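Local coordinates for protein glycosyl hydrolase, family 38 (PDB 5KBP) that probably hydrolyses alpha-mannosidic linkages as a metal-binding glycosyl hydrolase of family 38 from Enterococcus faecalis, and probably binds carbohydrate, at residues Glu20-Tyr25 with Val233-Val238; Ala885-Arg888 with Ile892-Trp895; Glu685-Asp690 with Asn736-Leu741; Asn528-Glu531 with Gln536-Ile539; Tyr451-Ile454 with Ala460-Ser463. One frame throughout, in Å; residues are numbered along the deposited sequence.

Contact 1 of 5, residues Glu20-Tyr25 with Val233-Val238; sequences EWYLPY and VDHQPV
Two loops of the family 38 N-terminal domain, one running from strand 7-13 to helix 25-45 and one from strand 226-231 to helix 242-252, meet where Tyr-22 and Trp-21 reach His-235. The tyrosine and imidazole come from opposite directions with ring planes 67° apart and centroids 5.8 Å from each other. Tyr-22 OH ends 3.5 Å from His-235 ND1, and water 1 joins the two. The water lies 2.7 Å from Tyr-22 OH. Its distance to His-235 ND1 is 3.1 Å, and it donates a weak third bond to Asp-234 O. CE3 of Trp-21 stands 4.4 Å from His-235 CE1, which lies near the indole plane, at the ring's edge. With chi1 at 53°, CG of Tyr-22 sits between its own N and carbonyl carbon, which brings the CD1 edge of Tyr-22 over the rim of the Trp-21 face.

His-235 occupies the third position of a type II beta turn, closed by the bond from Gln-236 N to Val-233 O at 3.2 Å. As in other family 38 enzymes, loops that follow the strands of this domain probably line the active-site end. The far nitrogen of His-235, NE2, is hydrogen-bonded to Asp-18 O, and its ring stacks on His-28. Tyr-22 meets both His-28 and Trp-760 edge-to-face, while Asp-234 OD2 is bonded to His-16 ND1.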
# COMPACT_ATOMS: atom_id res chain seq x y z
N GLU A 20 -5.45 13.22 0.21
CA GLU A 20 -4.10 13.04 0.73
C GLU A 20 -3.21 14.11 0.12
O GLU A 20 -3.26 14.34 -1.09
CB GLU A 20 -3.58 11.64 0.41
CG GLU A 20 -3.93 11.15 -0.99
CD GLU A 20 -3.62 9.67 -1.18
OE1 GLU A 20 -3.66 9.20 -2.34
OE2 GLU A 20 -3.35 8.98 -0.18
N TRP A 21 -2.40 14.75 0.96
CA TRP A 21 -1.56 15.85 0.50
C TRP A 21 -0.29 15.97 1.34
O TRP A 21 0.63 15.16 1.18
CB TRP A 21 -2.34 17.17 0.54
CG TRP A 21 -1.67 18.29 -0.19
CD1 TRP A 21 -0.60 18.20 -1.03
CD2 TRP A 21 -2.02 19.68 -0.13
NE1 TRP A 21 -0.26 19.45 -1.50
CE2 TRP A 21 -1.12 20.37 -0.97
CE3 TRP A 21 -3.00 20.41 0.54
CZ2 TRP A 21 -1.17 21.75 -1.14
CZ3 TRP A 21 -3.06 21.78 0.37
CH2 TRP A 21 -2.15 22.44 -0.47
N TYR A 22 -0.23 16.97 2.22
CA TYR A 22 0.98 17.23 2.99
C TYR A 22 1.11 16.32 4.22
O TYR A 22 2.17 16.30 4.84
CB TYR A 22 1.03 18.69 3.43
CG TYR A 22 -0.20 19.19 4.15
CD1 TYR A 22 -1.28 19.71 3.44
CD2 TYR A 22 -0.29 19.16 5.53
CE1 TYR A 22 -2.41 20.17 4.09
CE2 TYR A 22 -1.42 19.62 6.19
CZ TYR A 22 -2.47 20.12 5.46
OH TYR A 22 -3.60 20.59 6.10
N LEU A 23 0.06 15.59 4.57
CA LEU A 23 0.10 14.59 5.62
C LEU A 23 -0.04 13.20 5.03
O LEU A 23 -0.52 13.04 3.90
CB LEU A 23 -1.02 14.83 6.64
CG LEU A 23 -0.89 16.04 7.57
CD1 LEU A 23 -2.14 16.19 8.42
CD2 LEU A 23 0.34 15.88 8.45
N PRO A 24 0.38 12.16 5.74
CA PRO A 24 0.03 10.80 5.32
C PRO A 24 -1.48 10.65 5.24
O PRO A 24 -2.23 11.38 5.89
CB PRO A 24 0.63 9.92 6.42
CG PRO A 24 1.75 10.73 6.98
CD PRO A 24 1.28 12.16 6.91
N TYR A 25 -1.92 9.70 4.41
CA TYR A 25 -3.34 9.58 4.09
C TYR A 25 -4.20 9.48 5.33
O TYR A 25 -5.22 10.18 5.46
CB TYR A 25 -3.58 8.37 3.18
CG TYR A 25 -5.04 7.98 3.14
CD1 TYR A 25 -5.97 8.77 2.48
CD2 TYR A 25 -5.49 6.83 3.79
CE1 TYR A 25 -7.31 8.42 2.45
CE2 TYR A 25 -6.83 6.48 3.76
CZ TYR A 25 -7.74 7.28 3.09
OH TYR A 25 -9.07 6.94 3.06
N VAL A 233 -12.94 26.12 3.03
CA VAL A 233 -11.62 26.17 2.42
C VAL A 233 -10.97 24.79 2.58
O VAL A 233 -11.62 23.84 3.03
CB VAL A 233 -10.76 27.29 3.04
CG1 VAL A 233 -10.30 26.92 4.44
CG2 VAL A 233 -9.59 27.69 2.14
N ASP A 234 -9.69 24.67 2.20
CA ASP A 234 -9.00 23.39 2.23
C ASP A 234 -8.93 22.83 3.64
O ASP A 234 -8.34 23.45 4.53
CB ASP A 234 -7.59 23.56 1.66
CG ASP A 234 -7.59 24.07 0.23
OD1 ASP A 234 -7.70 25.29 0.03
OD2 ASP A 234 -7.48 23.24 -0.70
N HIS A 235 -9.54 21.66 3.84
CA HIS A 235 -9.52 20.95 5.12
C HIS A 235 -10.09 21.81 6.24
O HIS A 235 -9.62 21.79 7.38
CB HIS A 235 -8.11 20.47 5.47
CG HIS A 235 -7.53 19.51 4.47
ND1 HIS A 235 -6.23 19.59 4.04
CD2 HIS A 235 -8.08 18.45 3.83
CE1 HIS A 235 -6.00 18.62 3.17
NE2 HIS A 235 -7.11 17.92 3.03
N GLN A 236 -11.12 22.58 5.92
CA GLN A 236 -11.71 23.48 6.91
C GLN A 236 -12.78 22.74 7.71
O GLN A 236 -13.68 22.14 7.12
CB GLN A 236 -12.34 24.69 6.24
CG GLN A 236 -12.95 25.70 7.20
CD GLN A 236 -11.91 26.51 7.95
OE1 GLN A 236 -10.71 26.41 7.68
NE2 GLN A 236 -12.36 27.32 8.89
N PRO A 237 -12.70 22.76 9.04
CA PRO A 237 -13.81 22.25 9.84
C PRO A 237 -15.06 23.07 9.59
O PRO A 237 -14.99 24.27 9.31
CB PRO A 237 -13.32 22.41 11.29
CG PRO A 237 -11.83 22.50 11.18
CD PRO A 237 -11.56 23.19 9.87
N VAL A 238 -16.22 22.42 9.67
CA VAL A 238 -17.48 23.10 9.41
C VAL A 238 -17.72 24.14 10.50
O VAL A 238 -17.52 23.86 11.70
CB VAL A 238 -18.63 22.10 9.30
CG1 VAL A 238 -18.79 21.29 10.59
CG2 VAL A 238 -19.93 22.81 8.94
O HOH W 1 -5.09 22.41 4.77

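Contact 2 of 5, residues Ala885-Arg888 with Ile892-Trp895; sequences APLR and IRTW
The loop 885-888 runs beside the start of strand 892-897 without pairing with it, Leu-887 and Arg-893 having the nearest CA atoms at 7.6 Å. Arg-893 bridges that distance. Its CG stands opposite the backbone N (chi1 -176°), the chain bends at chi3, and the guanidinium arrives edge-on at two successive carbonyls. NH1 of Arg-893 donates to Ala-885 O at 2.6 Å, nearly straight at 165° and within the guanidinium plane. NH2 of Arg-893 reaches Pro-886 O at 2.8 Å by a more bent bond, the donor lying above that carbonyl's plane.

Leu-887 slides past in the opposite direction and lays CD1 over one guanidinium face, 3.5 Å from Arg-893 NE; the same methyl is 3.6 Å from Arg-893 CB. Farther back, CG of Arg-893 rests over a face of the Trp-895 ring. Glu-891, in the tight connection, forms a salt bridge with Arg-893 NE and accepts a hydrogen bond from Arg-888 N, tying the loop to the central strand 892-897 of the C-terminal sandwich sheet. With two carbonyls and one carboxylate gripping it, the guanidinium is fixed in rotation, and the Glu-891 carboxylate probably offsets the positive charge of Arg-893, whose NH2 lies 4.5 Å from Arg-888 NH2.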
# COMPACT_ATOMS: atom_id res chain seq x y z
N ALA A 885 -26.20 8.42 -38.31
CA ALA A 885 -25.93 9.84 -38.50
C ALA A 885 -24.42 10.09 -38.52
O ALA A 885 -23.66 9.40 -37.84
CB ALA A 885 -26.58 10.66 -37.39
N PRO A 886 -23.97 11.07 -39.29
CA PRO A 886 -22.53 11.35 -39.35
C PRO A 886 -22.00 11.83 -38.01
O PRO A 886 -22.70 12.46 -37.22
CB PRO A 886 -22.43 12.46 -40.42
CG PRO A 886 -23.79 13.08 -40.45
CD PRO A 886 -24.74 11.96 -40.18
N LEU A 887 -20.73 11.49 -37.75
CA LEU A 887 -20.09 11.90 -36.51
C LEU A 887 -19.77 13.39 -36.56
O LEU A 887 -19.04 13.84 -37.44
CB LEU A 887 -18.82 11.08 -36.29
CG LEU A 887 -18.17 11.18 -34.91
CD1 LEU A 887 -19.16 10.79 -33.83
CD2 LEU A 887 -16.93 10.30 -34.85
N ARG A 888 -20.34 14.15 -35.63
CA ARG A 888 -20.15 15.58 -35.62
C ARG A 888 -18.74 15.93 -35.17
O ARG A 888 -18.06 15.12 -34.53
CB ARG A 888 -21.19 16.23 -34.71
CG ARG A 888 -22.62 16.08 -35.21
CD ARG A 888 -23.60 16.89 -34.39
NE ARG A 888 -23.72 16.40 -33.02
CZ ARG A 888 -24.54 15.43 -32.64
NH1 ARG A 888 -24.58 15.05 -31.37
NH2 ARG A 888 -25.33 14.84 -33.53
N ILE A 892 -18.21 13.07 -28.94
CA ILE A 892 -17.93 11.85 -28.19
C ILE A 892 -19.17 10.97 -28.32
O ILE A 892 -20.18 11.20 -27.64
CB ILE A 892 -17.59 12.14 -26.73
CG1 ILE A 892 -16.48 13.19 -26.64
CG2 ILE A 892 -17.16 10.86 -26.03
CD1 ILE A 892 -16.27 13.71 -25.23
N ARG A 893 -19.11 9.98 -29.19
CA ARG A 893 -20.26 9.12 -29.47
C ARG A 893 -20.13 7.80 -28.74
O ARG A 893 -19.05 7.20 -28.70
CB ARG A 893 -20.40 8.88 -30.98
CG ARG A 893 -21.64 8.08 -31.36
CD ARG A 893 -21.93 8.18 -32.85
NE ARG A 893 -22.33 9.53 -33.24
CZ ARG A 893 -22.67 9.88 -34.47
NH1 ARG A 893 -22.66 8.98 -35.44
NH2 ARG A 893 -23.03 11.13 -34.74
N THR A 894 -21.24 7.34 -28.16
CA THR A 894 -21.29 6.08 -27.43
C THR A 894 -22.42 5.23 -28.00
O THR A 894 -23.56 5.70 -28.12
CB THR A 894 -21.51 6.31 -25.93
OG1 THR A 894 -20.49 7.19 -25.43
CG2 THR A 894 -21.44 4.99 -25.18
N TRP A 895 -22.11 3.99 -28.34
CA TRP A 895 -23.07 3.05 -28.90
C TRP A 895 -23.58 2.09 -27.83
O TRP A 895 -22.96 1.91 -26.77
CB TRP A 895 -22.46 2.26 -30.05
CG TRP A 895 -22.17 3.06 -31.29
CD1 TRP A 895 -22.94 3.15 -32.41
CD2 TRP A 895 -21.01 3.87 -31.53
NE1 TRP A 895 -22.34 3.97 -33.33
CE2 TRP A 895 -21.16 4.42 -32.82
CE3 TRP A 895 -19.87 4.18 -30.79
CZ2 TRP A 895 -20.20 5.27 -33.38
CZ3 TRP A 895 -18.93 5.03 -31.34
CH2 TRP A 895 -19.10 5.56 -32.62

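Contact 3 of 5, residues Glu685-Asp690 with Asn736-Leu741; sequences ETHEAD and NEYEVL
His-687 and Tyr-738 approach from opposite directions with their ring planes almost perpendicular, 85° apart, and their polar atoms meet. NE2 of His-687 and OH of Tyr-738 are hydrogen-bonded at 2.8 Å. The hydroxyl lies in the imidazole plane, and either partner could be the donor; the angle of 142° shows a bent bond. Both residues point toward the opposite strand, and their first torsions, which set CG between the backbone N and the carbonyl carbon, bring NE2 and OH together.

Val-740 closes over one face of the histidine. Its CG2 methyl stands 3.5 Å from the imidazole centroid and only 6° off the ring normal, a well-centred CH-pi contact. The imidazole is therefore held by a polar bond in its plane and by a methyl above it. CB of Ala-689, nearer the CE1 side of the tyrosine ring, packs 3.3 Å from Tyr-738 OH and 3.8 Å from Tyr-738 CZ.

The polar ends have further partners: ND1 of His-687 is bonded to Asn-700 OD1, and Tyr-738 OH to Arg-698 NH2. This network fixes the rotation of the imidazole about chi2 and satisfies polar atoms in a buried interface. Strands 686-690 and 737-740 run nearly antiparallel with axes 9.5 Å apart, too far for backbone pairing, and belong to different sheets. Strand 686-690 lies between 695-699 and 718-722 in its sheet, while 737-740 pairs with 713-714 and 745-753 in the other, so these side chains fill the space between two layers of beta structure.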
# COMPACT_ATOMS: atom_id res chain seq x y z
N GLU A 685 2.86 28.53 -36.31
CA GLU A 685 2.10 29.32 -35.35
C GLU A 685 1.50 28.45 -34.25
O GLU A 685 1.38 28.90 -33.11
CB GLU A 685 1.01 30.11 -36.06
N THR A 686 1.11 27.22 -34.58
CA THR A 686 0.42 26.35 -33.64
C THR A 686 1.01 24.95 -33.69
O THR A 686 1.72 24.58 -34.63
CB THR A 686 -1.09 26.29 -33.93
OG1 THR A 686 -1.30 25.91 -35.29
CG2 THR A 686 -1.75 27.63 -33.66
N HIS A 687 0.70 24.17 -32.66
CA HIS A 687 1.00 22.75 -32.61
C HIS A 687 -0.21 22.03 -32.05
O HIS A 687 -1.15 22.65 -31.54
CB HIS A 687 2.26 22.46 -31.78
CG HIS A 687 2.09 22.73 -30.32
ND1 HIS A 687 2.34 23.95 -29.75
CD2 HIS A 687 1.70 21.92 -29.30
CE1 HIS A 687 2.11 23.89 -28.45
NE2 HIS A 687 1.72 22.67 -28.15
N GLU A 688 -0.19 20.70 -32.14
CA GLU A 688 -1.30 19.88 -31.67
C GLU A 688 -0.81 18.87 -30.64
O GLU A 688 0.35 18.44 -30.66
CB GLU A 688 -1.98 19.15 -32.83
CG GLU A 688 -2.67 20.08 -33.81
CD GLU A 688 -3.41 19.33 -34.90
OE1 GLU A 688 -3.37 18.08 -34.90
OE2 GLU A 688 -4.05 19.98 -35.76
N ALA A 689 -1.70 18.50 -29.73
CA ALA A 689 -1.38 17.56 -28.67
C ALA A 689 -2.62 16.77 -28.30
O ALA A 689 -3.75 17.27 -28.39
CB ALA A 689 -0.83 18.28 -27.43
N ASP A 690 -2.40 15.52 -27.89
CA ASP A 690 -3.50 14.67 -27.46
C ASP A 690 -3.99 15.11 -26.09
O ASP A 690 -3.21 15.20 -25.14
CB ASP A 690 -3.06 13.21 -27.43
CG ASP A 690 -4.22 12.26 -27.23
OD1 ASP A 690 -5.31 12.52 -27.80
OD2 ASP A 690 -4.06 11.25 -26.52
N ASN A 736 4.10 12.83 -19.82
CA ASN A 736 2.97 13.73 -20.03
C ASN A 736 3.35 15.21 -20.06
O ASN A 736 2.46 16.05 -20.26
CB ASN A 736 1.91 13.49 -18.95
CG ASN A 736 1.40 12.06 -18.95
OD1 ASN A 736 1.50 11.36 -17.94
ND2 ASN A 736 0.87 11.62 -20.08
N GLU A 737 4.62 15.56 -19.87
CA GLU A 737 5.07 16.94 -19.99
C GLU A 737 5.88 17.11 -21.26
O GLU A 737 6.80 16.32 -21.52
CB GLU A 737 5.90 17.37 -18.78
CG GLU A 737 6.20 18.86 -18.76
CD GLU A 737 7.24 19.24 -17.72
OE1 GLU A 737 8.43 19.32 -18.08
OE2 GLU A 737 6.86 19.45 -16.55
N TYR A 738 5.56 18.14 -22.04
CA TYR A 738 6.29 18.46 -23.25
C TYR A 738 6.39 19.97 -23.39
O TYR A 738 5.72 20.73 -22.68
CB TYR A 738 5.62 17.85 -24.49
CG TYR A 738 4.41 18.61 -24.96
CD1 TYR A 738 3.16 18.39 -24.39
CD2 TYR A 738 4.50 19.56 -25.98
CE1 TYR A 738 2.05 19.08 -24.82
CE2 TYR A 738 3.39 20.26 -26.41
CZ TYR A 738 2.16 20.01 -25.82
OH TYR A 738 1.05 20.71 -26.25
N GLU A 739 7.23 20.40 -24.32
CA GLU A 739 7.35 21.81 -24.67
C GLU A 739 7.81 21.92 -26.11
O GLU A 739 8.75 21.22 -26.52
CB GLU A 739 8.34 22.53 -23.74
CG GLU A 739 8.57 23.99 -24.10
CD GLU A 739 9.46 24.71 -23.11
OE1 GLU A 739 9.34 25.95 -23.00
OE2 GLU A 739 10.27 24.04 -22.43
N VAL A 740 7.16 22.79 -26.87
CA VAL A 740 7.53 23.06 -28.25
C VAL A 740 8.41 24.31 -28.24
O VAL A 740 7.93 25.41 -27.97
CB VAL A 740 6.30 23.25 -29.15
CG1 VAL A 740 6.72 23.44 -30.59
CG2 VAL A 740 5.36 22.06 -29.01
N LEU A 741 9.69 24.13 -28.53
CA LEU A 741 10.64 25.23 -28.45
C LEU A 741 10.45 26.19 -29.63
O LEU A 741 9.71 25.93 -30.58
CB LEU A 741 12.07 24.70 -28.40
CG LEU A 741 12.68 24.47 -27.01
CD1 LEU A 741 11.73 23.71 -26.09
CD2 LEU A 741 14.00 23.72 -27.13

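Contact 4 of 5, residues Asn528-Glu531 with Gln536-Ile539; sequences NEME and QVKI
Glu-529 reaches over the neighbouring strand toward Gln-536 and Lys-538. Its CB lies 3.5 Å from Val-537 O, and CG, beside the backbone N at chi1 -74°, packs 3.5 Å from Lys-538 CD. CD of Glu-529 comes next, near Gln-536 NE2. At the tip OE2 accepts a weak bond of 3.4 Å from Gln-536 NE2, with the carboxylate and amide planes 82° apart; OE1 turns to the hydroxyl of Thr-527. Glu-531 shares this face, its CB resting 3.7 Å from Gln-536 CG.

Met-530 and Val-537 point side by side to the other face, where Met-530 CE touches Val-537 CG1 at 4.0 Å. Their backbones form a hydrogen-bonded pair, with Val-537 N to Met-530 O at 2.6 Å and Met-530 N to Val-537 O at 2.9 Å. Ile-539 N adds a bond to Asn-528 O, met almost head-on at a C=O...N angle of 178°. On its outer side, strand 529-531 pairs with 523-524, where Asn-528 and Glu-529 together face Gln-524. This is an antiparallel beta hairpin with a G1 beta bulge, its Met-530 and Val-537 facing Met-652 of strand 641-653 in the second sheet.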
# COMPACT_ATOMS: atom_id res chain seq x y z
N ASN A 528 25.62 1.84 -39.38
CA ASN A 528 24.62 2.14 -38.35
C ASN A 528 23.36 2.75 -38.98
O ASN A 528 22.96 3.87 -38.65
CB ASN A 528 25.19 3.05 -37.26
CG ASN A 528 26.33 2.40 -36.50
OD1 ASN A 528 26.40 1.18 -36.39
ND2 ASN A 528 27.23 3.22 -35.97
N GLU A 529 22.75 2.00 -39.88
CA GLU A 529 21.61 2.49 -40.64
C GLU A 529 20.50 1.45 -40.69
O GLU A 529 20.75 0.24 -40.67
CB GLU A 529 22.02 2.87 -42.08
CG GLU A 529 22.81 4.16 -42.17
CD GLU A 529 23.26 4.48 -43.58
OE1 GLU A 529 23.87 3.60 -44.22
OE2 GLU A 529 23.00 5.61 -44.05
N MET A 530 19.26 1.95 -40.73
CA MET A 530 18.07 1.15 -40.96
C MET A 530 17.22 1.83 -42.01
O MET A 530 17.30 3.05 -42.20
CB MET A 530 17.24 0.96 -39.68
CG MET A 530 17.96 0.32 -38.52
SD MET A 530 16.91 0.19 -37.07
CE MET A 530 16.51 1.91 -36.77
N GLU A 531 16.40 1.05 -42.70
CA GLU A 531 15.44 1.62 -43.63
C GLU A 531 14.41 0.57 -44.01
O GLU A 531 14.71 -0.63 -44.07
CB GLU A 531 16.12 2.18 -44.89
CG GLU A 531 16.67 1.13 -45.84
CD GLU A 531 17.41 1.74 -47.01
OE1 GLU A 531 18.59 2.12 -46.83
OE2 GLU A 531 16.82 1.86 -48.10
N GLN A 536 14.16 6.20 -43.74
CA GLN A 536 15.57 5.81 -43.83
C GLN A 536 16.29 6.43 -42.65
O GLN A 536 16.34 7.65 -42.51
CB GLN A 536 16.18 6.28 -45.16
CG GLN A 536 17.44 5.53 -45.58
CD GLN A 536 18.69 6.00 -44.85
OE1 GLN A 536 18.72 7.10 -44.31
NE2 GLN A 536 19.72 5.16 -44.84
N VAL A 537 16.84 5.58 -41.78
CA VAL A 537 17.38 6.00 -40.49
C VAL A 537 18.90 5.87 -40.51
O VAL A 537 19.44 4.82 -40.85
CB VAL A 537 16.77 5.17 -39.34
CG1 VAL A 537 17.41 5.56 -38.01
CG2 VAL A 537 15.27 5.36 -39.30
N LYS A 538 19.58 6.96 -40.14
CA LYS A 538 21.01 6.96 -39.90
C LYS A 538 21.26 7.35 -38.46
O LYS A 538 20.70 8.34 -37.97
CB LYS A 538 21.73 7.92 -40.85
CG LYS A 538 23.18 8.24 -40.46
CD LYS A 538 24.06 7.00 -40.45
CE LYS A 538 25.49 7.32 -40.04
NZ LYS A 538 26.16 8.24 -41.01
N ILE A 539 22.09 6.58 -37.77
CA ILE A 539 22.48 6.85 -36.39
C ILE A 539 23.90 7.39 -36.42
O ILE A 539 24.85 6.64 -36.69
CB ILE A 539 22.36 5.61 -35.50
CG1 ILE A 539 20.94 5.06 -35.56
CG2 ILE A 539 22.74 5.95 -34.06
CD1 ILE A 539 20.69 3.90 -34.62

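Contact 5 of 5, residues Tyr451-Ile454 with Ala460-Ser463; sequences YQVI and AVAS
A beta hairpin brings Val-453 and Ile-454 of strand 451-454 against Val-461 and Ala-460 of the short, weakly bonded strand 460-461, at an edge of an antiparallel sheet in the family 38 C-terminal domain 1. Across its other side, strand 451-454 pairs with 503-511, through backbone bonds between Gln-452 and Ile-510 and between Ile-454 and Ala-508. One bond links the two hairpin arms: Val-461 N donates to Val-453 O at 2.6 Å, straight at the hydrogen (173°) but coming from above the carbonyl plane. The same oxygen receives a CA-H...O contact from Ala-460 CA at 3.2 Å, so neighbouring residues of one arm share a single acceptor. Ile-454 and Ala-460 then form a non-hydrogen-bonded pair with CA atoms 4.4 Å apart, Ile-454 CG2 touching Ala-460 CA.

Val-453 carries much of the side-chain packing with its two methyls. CG1, opposite the backbone N at chi1 -179°, meets Val-461 CB at 3.9 Å. Both Val-453 and Ser-463 also rest on Val-492 of strand 483-499, which backs this part of the hairpin. Gln-452 stretches out fully and anchors NE2 on Glu-513 O. Its OE1 passes 3.3 Å from Ala-460 CB, while beyond the paired residues the second methyl of Val-453, CG2, lies 3.4 Å from Ser-463 OG.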
# COMPACT_ATOMS: atom_id res chain seq x y z
N TYR A 451 10.19 -26.30 -35.10
CA TYR A 451 8.75 -26.13 -35.18
C TYR A 451 8.36 -25.17 -36.29
O TYR A 451 9.19 -24.42 -36.82
CB TYR A 451 8.18 -25.65 -33.84
CG TYR A 451 8.08 -26.75 -32.80
CD1 TYR A 451 6.93 -27.53 -32.70
CD2 TYR A 451 9.13 -27.01 -31.93
CE1 TYR A 451 6.84 -28.54 -31.76
CE2 TYR A 451 9.04 -28.02 -30.99
CZ TYR A 451 7.89 -28.78 -30.91
OH TYR A 451 7.80 -29.78 -29.97
N GLN A 452 7.08 -25.19 -36.63
CA GLN A 452 6.54 -24.43 -37.75
C GLN A 452 5.17 -23.89 -37.37
O GLN A 452 4.38 -24.59 -36.73
CB GLN A 452 6.45 -25.31 -39.01
CG GLN A 452 5.78 -24.66 -40.20
CD GLN A 452 5.68 -25.60 -41.39
OE1 GLN A 452 4.60 -25.82 -41.94
NE2 GLN A 452 6.81 -26.18 -41.78
N VAL A 453 4.89 -22.65 -37.77
CA VAL A 453 3.61 -22.01 -37.47
C VAL A 453 2.67 -22.22 -38.65
O VAL A 453 3.06 -22.04 -39.81
CB VAL A 453 3.81 -20.51 -37.18
CG1 VAL A 453 2.47 -19.86 -36.84
CG2 VAL A 453 4.80 -20.32 -36.05
N ILE A 454 1.42 -22.59 -38.35
CA ILE A 454 0.41 -22.80 -39.37
C ILE A 454 -0.89 -22.13 -38.94
O ILE A 454 -1.15 -21.94 -37.75
CB ILE A 454 0.17 -24.29 -39.66
CG1 ILE A 454 -0.27 -25.03 -38.39
CG2 ILE A 454 1.40 -24.94 -40.28
CD1 ILE A 454 -0.76 -26.43 -38.64
N ALA A 460 1.72 -22.73 -43.94
CA ALA A 460 2.79 -22.32 -43.03
C ALA A 460 2.90 -20.80 -42.98
O ALA A 460 2.87 -20.13 -44.01
CB ALA A 460 4.11 -22.94 -43.47
N VAL A 461 3.04 -20.27 -41.77
CA VAL A 461 3.22 -18.84 -41.54
C VAL A 461 4.68 -18.58 -41.22
O VAL A 461 5.31 -19.33 -40.46
CB VAL A 461 2.30 -18.35 -40.41
CG1 VAL A 461 2.42 -16.83 -40.25
CG2 VAL A 461 0.86 -18.75 -40.68
N ALA A 462 5.23 -17.51 -41.80
CA ALA A 462 6.62 -17.17 -41.55
C ALA A 462 6.83 -16.80 -40.08
O ALA A 462 6.03 -16.07 -39.49
CB ALA A 462 7.05 -16.00 -42.45
N SER A 463 7.91 -17.32 -39.50
CA SER A 463 8.19 -17.09 -38.09
C SER A 463 9.68 -17.32 -37.84
O SER A 463 10.45 -17.62 -38.75
CB SER A 463 7.34 -18.01 -37.21
OG SER A 463 7.76 -19.36 -37.32

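Overall arrangement
Along the chain the order is contact 1, contact 5, contact 4, contact 3, contact 2. Contact 1 belongs to the N-terminal domain, contact 5 to C-terminal domain 1, contacts 3 and 4 to the C-terminal domain that follows, and contact 2 to the terminal beta sandwich. Contacts 3 and 4, centres about 27 Å apart, reach one ten-stranded sheet, through strand 737-740 and strands 529-531 and 535-539; strand 686-690 of contact 3 lies in the nine-stranded sheet. Contacts 1 and 5 are farthest apart, about 60 Å between centres. Contacts 4 and 5 are local hairpins and contact 2 joins a loop to the strand after it, while contacts 1 and 3 unite parts distant in sequence.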